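Local atomic coordinates of uncharacterized protein (Bacteroides ovatus, PDB entry 4E6F), a protein that is of unknown function but belongs to the DUF4468 family, whose members carry a domain with a TBP-like fold. Residues Val101-Pro105 with Gly106-Val110. Residues are numbered along the deposited sequence; the frame is centred on the assembly and turned at random.
Sequences VTCKP and GNCLV
Asn107 sets its CG between its own backbone N and carbonyl carbon (chi1 63°), which swings the amide across the strand pair onto Lys104; there OD1 lies 3.5 Å from Lys104 CB, with the extended lysine chain running obliquely past it. The same OD1 accepts a bond from a water at 2.7 Å, and that water also donates to Thr102 O, tying the asparagine to the neighbouring strand. Cut back to an alanine, this position would probably leave the water without its acceptor on strand 107-119 and the lysine's aliphatic chain with less to lie against. On the opposite face, Cys108 has SG anti to its backbone N (chi1 -173°), where it meets Val101 CG1 at 3.5 Å; Cys103 SG comes no nearer to that sulfur than 4.3 Å, so the two cysteines pack without a disulfide. Val101 and Val110 stand side by side on this face; helix 38-54 covers it with Met49 on Val101 and Met45 on Cys108, while Phe163 and Val166 of helix 149-169 lie on Val110. Between the strands, Thr102 N to Leu109 O and Leu109 N to Thr102 O, 2.9 Å each, join the hydrogen-bonded pair. Lys104 N to Asn107 O (3.0 Å) and Asn107 N to Lys104 O (3.1 Å) close the end. Gly106 takes the positive phi (79°) of a type II turn, giving a tight two-residue antiparallel beta hairpin that links strands 90-104 and 107-119 of the sheet in the TBP-like domain.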
loop_
_atom_site.group_PDB
_atom_site.type_symbol
_atom_site.label_atom_id
_atom_site.label_comp_id
_atom_site.label_asym_id
_atom_site.label_seq_id
_atom_site.Cartn_x
_atom_site.Cartn_y
_atom_site.Cartn_z
ATOM N N VAL A 101 3.078 -10.949 1.535
ATOM C CA VAL A 101 2.923 -11.632 0.240
ATOM C C VAL A 101 2.732 -13.111 0.483
ATOM O O VAL A 101 3.498 -13.707 1.247
ATOM C CB VAL A 101 4.147 -11.368 -0.677
ATOM C CG1 VAL A 101 4.058 -12.182 -1.975
ATOM C CG2 VAL A 101 4.262 -9.884 -0.987
ATOM N N THR A 102 1.693 -13.698 -0.156
ATOM C CA THR A 102 1.382 -15.119 -0.036
ATOM C C THR A 102 1.432 -15.713 -1.454
ATOM O O THR A 102 0.662 -15.292 -2.329
ATOM C CB THR A 102 0.006 -15.308 0.621
ATOM O OG1 THR A 102 -0.013 -14.628 1.886
ATOM C CG2 THR A 102 -0.331 -16.798 0.843
ATOM N N CYS A 103 2.346 -16.645 -1.675
ATOM C CA CYS A 103 2.582 -17.294 -2.971
ATOM C C CYS A 103 2.035 -18.705 -2.947
ATOM O O CYS A 103 2.297 -19.464 -2.011
ATOM C CB CYS A 103 4.072 -17.306 -3.320
ATOM S SG CYS A 103 4.906 -15.704 -3.115
ATOM N N LYS A 104 1.354 -19.082 -4.032
ATOM C CA LYS A 104 0.802 -20.419 -4.236
ATOM C C LYS A 104 1.122 -20.798 -5.669
ATOM O O LYS A 104 1.470 -19.907 -6.443
ATOM C CB LYS A 104 -0.721 -20.422 -3.987
ATOM C CG LYS A 104 -1.129 -20.259 -2.522
ATOM C CD LYS A 104 -2.645 -20.193 -2.384
ATOM C CE LYS A 104 -3.091 -19.947 -0.959
ATOM N NZ LYS A 104 -4.539 -19.607 -0.889
ATOM N N PRO A 105 0.992 -22.065 -6.095
ATOM C CA PRO A 105 1.239 -22.351 -7.512
ATOM C C PRO A 105 0.306 -21.518 -8.383
ATOM O O PRO A 105 -0.906 -21.560 -8.187
ATOM C CB PRO A 105 0.934 -23.853 -7.631
ATOM C CG PRO A 105 1.127 -24.389 -6.214
ATOM C CD PRO A 105 0.644 -23.288 -5.335
ATOM N N GLY A 106 0.885 -20.733 -9.291
ATOM C CA GLY A 106 0.127 -19.933 -10.251
ATOM C C GLY A 106 -0.488 -18.631 -9.759
ATOM O O GLY A 106 -1.153 -17.922 -10.551
ATOM N N ASN A 107 -0.343 -18.313 -8.450
ATOM C CA ASN A 107 -0.968 -17.073 -7.986
ATOM C C ASN A 107 -0.230 -16.413 -6.823
ATOM O O ASN A 107 0.556 -17.060 -6.124
ATOM C CB ASN A 107 -2.446 -17.268 -7.673
ATOM C CG ASN A 107 -2.750 -18.220 -6.576
ATOM O OD1 ASN A 107 -2.611 -17.888 -5.395
ATOM N ND2 ASN A 107 -3.249 -19.396 -6.949
ATOM N N CYS A 108 -0.498 -15.114 -6.641
ATOM C CA CYS A 108 0.165 -14.331 -5.604
ATOM C C CYS A 108 -0.831 -13.375 -5.006
ATOM O O CYS A 108 -1.557 -12.708 -5.744
ATOM C CB CYS A 108 1.346 -13.564 -6.207
ATOM S SG CYS A 108 2.365 -12.722 -4.985
ATOM N N LEU A 109 -0.836 -13.267 -3.670
ATOM C CA LEU A 109 -1.664 -12.276 -2.982
ATOM C C LEU A 109 -0.715 -11.277 -2.357
ATOM O O LEU A 109 0.205 -11.688 -1.639
ATOM C CB LEU A 109 -2.575 -12.908 -1.912
ATOM C CG LEU A 109 -3.397 -11.923 -1.042
ATOM C CD1 LEU A 109 -4.449 -11.188 -1.863
ATOM C CD2 LEU A 109 -4.054 -12.671 0.156
ATOM N N VAL A 110 -0.931 -9.975 -2.580
ATOM C CA VAL A 110 -0.113 -8.938 -1.971
ATOM C C VAL A 110 -1.021 -8.090 -1.079
ATOM O O VAL A 110 -2.056 -7.598 -1.546
ATOM C CB VAL A 110 0.642 -8.057 -3.002
ATOM C CG1 VAL A 110 1.501 -6.988 -2.301
ATOM C CG2 VAL A 110 1.513 -8.917 -3.932
HETATM O O HOH W 1 -0.600 -11.968 1.502
HETATM O O HOH W 2 -1.611 -16.789 -3.096
#